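Local coordinates for protein eukaryotic peptide chain release factor GTP-binding subunit (Schizosaccharomyces pombe, PDB 1R5B) that is a GTP-binding subunit of the eukaryotic peptide chain release factor, a translation factor related in its GTP-binding domain to elongation factor Tu, at residues Pro273-Thr287 with Asp343-Asn357. Sequence-based numbering, arbitrary orientation.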
# COMPACT_ATOMS: atom_id res chain seq x y z
N PRO A 273 7.63 6.83 -9.28
CA PRO A 273 7.66 6.43 -10.70
C PRO A 273 6.71 5.28 -10.99
O PRO A 273 6.59 4.38 -10.18
CB PRO A 273 9.11 5.97 -10.90
CG PRO A 273 9.90 6.62 -9.79
CD PRO A 273 8.95 6.75 -8.63
N PHE A 274 6.05 5.31 -12.14
CA PHE A 274 5.14 4.25 -12.57
C PHE A 274 5.87 2.91 -12.64
O PHE A 274 6.99 2.82 -13.16
CB PHE A 274 4.55 4.63 -13.94
CG PHE A 274 3.60 3.61 -14.54
CD1 PHE A 274 2.37 3.34 -13.94
CD2 PHE A 274 3.91 2.96 -15.73
CE1 PHE A 274 1.48 2.42 -14.51
CE2 PHE A 274 3.01 2.04 -16.30
CZ PHE A 274 1.81 1.77 -15.69
N ILE A 275 5.24 1.88 -12.09
CA ILE A 275 5.70 0.50 -12.17
C ILE A 275 4.49 -0.42 -12.33
O ILE A 275 3.60 -0.38 -11.50
CB ILE A 275 6.46 0.11 -10.91
CG1 ILE A 275 7.66 1.05 -10.69
CG2 ILE A 275 6.89 -1.37 -11.01
CD1 ILE A 275 8.40 0.84 -9.37
N MET A 276 4.47 -1.24 -13.37
CA MET A 276 3.40 -2.22 -13.60
C MET A 276 3.98 -3.45 -14.28
O MET A 276 4.23 -3.42 -15.47
CB MET A 276 2.27 -1.66 -14.49
CG MET A 276 1.13 -2.67 -14.70
SD MET A 276 -0.00 -2.38 -16.05
CE MET A 276 0.77 -3.13 -17.27
N PRO A 277 4.20 -4.52 -13.52
CA PRO A 277 4.55 -5.81 -14.11
C PRO A 277 3.46 -6.29 -15.06
O PRO A 277 2.28 -6.13 -14.77
CB PRO A 277 4.65 -6.74 -12.90
CG PRO A 277 4.87 -5.83 -11.72
CD PRO A 277 4.15 -4.57 -12.05
N ILE A 278 3.86 -6.87 -16.19
CA ILE A 278 2.92 -7.31 -17.22
C ILE A 278 2.46 -8.71 -16.90
O ILE A 278 3.25 -9.63 -16.93
CB ILE A 278 3.59 -7.27 -18.61
CG1 ILE A 278 4.00 -5.83 -18.95
CG2 ILE A 278 2.67 -7.86 -19.66
CD1 ILE A 278 4.85 -5.70 -20.20
N ALA A 279 1.18 -8.87 -16.57
CA ALA A 279 0.61 -10.19 -16.32
C ALA A 279 0.13 -10.88 -17.59
O ALA A 279 0.21 -12.09 -17.69
CB ALA A 279 -0.53 -10.09 -15.32
N SER A 280 -0.36 -10.12 -18.57
CA SER A 280 -0.82 -10.71 -19.82
C SER A 280 -0.47 -9.90 -21.04
O SER A 280 -0.13 -8.73 -20.94
CB SER A 280 -2.32 -10.92 -19.79
OG SER A 280 -2.68 -11.69 -18.66
N LYS A 281 -0.57 -10.56 -22.19
CA LYS A 281 -0.37 -9.91 -23.47
C LYS A 281 -1.30 -10.57 -24.48
O LYS A 281 -1.15 -11.74 -24.78
CB LYS A 281 1.09 -10.05 -23.93
CG LYS A 281 1.40 -9.37 -25.26
CD LYS A 281 2.86 -9.52 -25.67
CE LYS A 281 3.16 -8.76 -26.97
NZ LYS A 281 4.30 -9.36 -27.73
N TYR A 282 -2.27 -9.81 -24.98
CA TYR A 282 -3.13 -10.30 -26.05
C TYR A 282 -3.36 -9.20 -27.10
O TYR A 282 -2.70 -8.17 -27.07
CB TYR A 282 -4.45 -10.87 -25.49
CG TYR A 282 -5.21 -10.01 -24.49
CD1 TYR A 282 -6.33 -9.27 -24.88
CD2 TYR A 282 -4.83 -9.97 -23.15
CE1 TYR A 282 -7.04 -8.48 -23.95
CE2 TYR A 282 -5.54 -9.19 -22.21
CZ TYR A 282 -6.63 -8.45 -22.62
OH TYR A 282 -7.32 -7.69 -21.71
N LYS A 283 -4.26 -9.46 -28.04
CA LYS A 283 -4.60 -8.52 -29.11
C LYS A 283 -6.10 -8.26 -29.08
O LYS A 283 -6.88 -9.20 -29.24
CB LYS A 283 -4.22 -9.11 -30.48
CG LYS A 283 -2.75 -8.94 -30.88
CD LYS A 283 -2.56 -8.04 -32.11
CE LYS A 283 -1.69 -6.83 -31.80
NZ LYS A 283 -0.25 -7.17 -31.63
N ASP A 284 -6.50 -7.01 -28.87
CA ASP A 284 -7.89 -6.62 -29.03
C ASP A 284 -8.03 -5.87 -30.35
O ASP A 284 -8.75 -6.31 -31.25
CB ASP A 284 -8.36 -5.76 -27.85
CG ASP A 284 -9.87 -5.76 -27.68
OD1 ASP A 284 -10.59 -5.62 -28.69
OD2 ASP A 284 -10.42 -5.91 -26.58
N LEU A 285 -7.34 -4.74 -30.45
CA LEU A 285 -7.32 -3.95 -31.68
C LEU A 285 -6.07 -3.11 -31.56
O LEU A 285 -6.13 -1.89 -31.35
CB LEU A 285 -8.59 -3.10 -31.83
CG LEU A 285 -8.83 -2.42 -33.18
CD1 LEU A 285 -9.44 -3.39 -34.21
CD2 LEU A 285 -9.73 -1.19 -33.02
N GLY A 286 -4.94 -3.79 -31.69
CA GLY A 286 -3.67 -3.32 -31.18
C GLY A 286 -3.27 -4.19 -30.00
O GLY A 286 -4.06 -5.01 -29.54
N THR A 287 -2.04 -4.02 -29.52
CA THR A 287 -1.51 -4.87 -28.45
C THR A 287 -2.04 -4.41 -27.09
O THR A 287 -2.21 -3.22 -26.85
CB THR A 287 0.03 -4.86 -28.48
OG1 THR A 287 0.49 -5.52 -29.66
CG2 THR A 287 0.63 -5.69 -27.35
N ASP A 343 6.48 -3.51 -30.12
CA ASP A 343 6.27 -4.35 -28.94
C ASP A 343 6.59 -5.82 -29.19
O ASP A 343 6.13 -6.70 -28.45
CB ASP A 343 4.85 -4.18 -28.40
CG ASP A 343 3.77 -4.49 -29.42
OD1 ASP A 343 3.86 -5.53 -30.10
OD2 ASP A 343 2.78 -3.74 -29.58
N SER A 344 7.39 -6.10 -30.21
CA SER A 344 7.64 -7.48 -30.63
C SER A 344 8.48 -8.28 -29.62
O SER A 344 8.45 -9.51 -29.65
CB SER A 344 8.29 -7.51 -32.02
OG SER A 344 9.54 -6.84 -32.04
N ASP A 345 9.22 -7.60 -28.74
CA ASP A 345 10.02 -8.28 -27.71
C ASP A 345 9.38 -8.26 -26.32
O ASP A 345 9.88 -8.90 -25.39
CB ASP A 345 11.42 -7.67 -27.60
CG ASP A 345 12.27 -7.99 -28.80
OD1 ASP A 345 12.19 -9.11 -29.34
OD2 ASP A 345 13.07 -7.16 -29.27
N VAL A 346 8.28 -7.52 -26.17
CA VAL A 346 7.57 -7.42 -24.90
C VAL A 346 6.98 -8.76 -24.51
O VAL A 346 6.20 -9.34 -25.27
CB VAL A 346 6.42 -6.41 -24.98
CG1 VAL A 346 5.67 -6.33 -23.65
CG2 VAL A 346 6.94 -5.03 -25.38
N GLN A 347 7.34 -9.27 -23.34
CA GLN A 347 6.74 -10.50 -22.83
C GLN A 347 6.28 -10.30 -21.40
O GLN A 347 6.50 -9.23 -20.83
CB GLN A 347 7.73 -11.67 -22.94
CG GLN A 347 9.02 -11.52 -22.13
CD GLN A 347 10.08 -12.57 -22.50
OE1 GLN A 347 10.79 -13.07 -21.63
NE2 GLN A 347 10.19 -12.89 -23.79
N THR A 348 5.62 -11.30 -20.83
CA THR A 348 5.15 -11.19 -19.45
C THR A 348 6.35 -11.30 -18.52
O THR A 348 7.30 -12.02 -18.80
CB THR A 348 4.09 -12.26 -19.11
OG1 THR A 348 4.68 -13.56 -19.10
CG2 THR A 348 3.01 -12.34 -20.19
N GLY A 349 6.32 -10.55 -17.43
CA GLY A 349 7.42 -10.54 -16.48
C GLY A 349 8.23 -9.28 -16.66
O GLY A 349 8.91 -8.84 -15.73
N TYR A 350 8.16 -8.71 -17.86
CA TYR A 350 8.73 -7.40 -18.13
C TYR A 350 7.83 -6.38 -17.49
O TYR A 350 6.69 -6.67 -17.14
CB TYR A 350 8.84 -7.16 -19.64
CG TYR A 350 9.93 -7.96 -20.35
CD1 TYR A 350 10.18 -7.75 -21.70
CD2 TYR A 350 10.72 -8.90 -19.67
CE1 TYR A 350 11.18 -8.46 -22.37
CE2 TYR A 350 11.73 -9.61 -20.34
CZ TYR A 350 11.95 -9.38 -21.69
OH TYR A 350 12.93 -10.06 -22.38
N VAL A 351 8.32 -5.16 -17.33
CA VAL A 351 7.63 -4.21 -16.49
C VAL A 351 7.50 -2.87 -17.19
O VAL A 351 8.49 -2.32 -17.66
CB VAL A 351 8.37 -4.03 -15.15
CG1 VAL A 351 7.70 -2.96 -14.30
CG2 VAL A 351 8.42 -5.34 -14.40
N LEU A 352 6.27 -2.37 -17.27
CA LEU A 352 6.04 -1.03 -17.77
C LEU A 352 6.47 -0.09 -16.68
O LEU A 352 6.21 -0.33 -15.50
CB LEU A 352 4.58 -0.80 -18.13
CG LEU A 352 4.00 -1.80 -19.13
CD1 LEU A 352 2.60 -1.39 -19.53
CD2 LEU A 352 4.89 -1.96 -20.36
N THR A 353 7.14 0.98 -17.06
CA THR A 353 7.63 1.91 -16.08
C THR A 353 7.88 3.30 -16.64
O THR A 353 7.75 3.56 -17.85
CB THR A 353 8.88 1.34 -15.41
OG1 THR A 353 9.23 2.16 -14.28
CG2 THR A 353 10.08 1.41 -16.32
N SER A 354 8.20 4.21 -15.74
CA SER A 354 8.55 5.58 -16.07
C SER A 354 9.77 5.65 -16.97
O SER A 354 10.74 4.94 -16.74
CB SER A 354 8.87 6.33 -14.78
OG SER A 354 9.22 7.68 -15.03
N THR A 355 9.73 6.53 -17.96
CA THR A 355 10.90 6.78 -18.79
C THR A 355 11.95 7.60 -18.06
O THR A 355 13.13 7.47 -18.38
CB THR A 355 10.53 7.49 -20.10
OG1 THR A 355 9.91 8.74 -19.80
CG2 THR A 355 9.50 6.70 -20.88
N LYS A 356 11.55 8.42 -17.10
CA LYS A 356 12.51 9.25 -16.35
C LYS A 356 13.23 8.46 -15.25
O LYS A 356 14.46 8.50 -15.19
CB LYS A 356 11.82 10.46 -15.72
CG LYS A 356 11.13 11.39 -16.71
CD LYS A 356 11.93 12.67 -16.91
CE LYS A 356 11.57 13.38 -18.20
NZ LYS A 356 12.60 14.43 -18.56
N ASN A 357 12.48 7.78 -14.39
CA ASN A 357 13.07 7.03 -13.27
C ASN A 357 12.60 5.57 -13.32
O ASN A 357 11.77 5.15 -12.54
CB ASN A 357 12.66 7.67 -11.93
CG ASN A 357 13.17 9.09 -11.80
OD1 ASN A 357 14.39 9.34 -11.78
ND2 ASN A 357 12.25 10.05 -11.72
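M276 and L352 form the antiparallel hydrogen-bonded pair at the middle of this strand pairing. M276 N donates to L352 O at 2.9 Å, and L352 N returns a bond to M276 O at 2.9 Å. I275 with T353 and P277 with V351 are the non-hydrogen-bonded pairs on either side. Past the last bridge, I278 N donates to Y350 O at 3.0 Å.

At the other end F274 O accepts twice. T353 OG1 meets it at 2.6 Å, nearly in line with the carbonyl, while S354 N bonds at 3.2 Å from a tilted direction. The T353 hydroxyl gets there because it lies anti to its own backbone N (chi1 -170°). T353 OG1 also takes a hydrogen bond from V359 N.

Farther along the same strand, past the bulge at A279 and S280, K281 extends an all-trans chain across to the type I turn D343-V346. Its NZ donates to V346 O at 3.1 Å, in the carbonyl plane, and weakly to D343 O. T287 OG1 gives a bond to D343 OD2 at 2.9 Å, from above the carboxylate plane, and accepts one from K283 NZ at 2.7 Å. The two nearby lysines probably favour a charged D343.

M276 and L352 lie side by side on one face of the sheet, with M276 CE on L352 CD1. I278 CD1 meets V346 CG1 and L352 CD2, its side chain crossing theirs at about a right angle.

The pairing belongs to the antiparallel beta domain that follows the GTP-binding domain. Strand 351-353 lies between 275-283 and 302-307, and strand 287-292 pairs with 275-283. L352 packs on L289, V306 and L337 from three neighbouring strands.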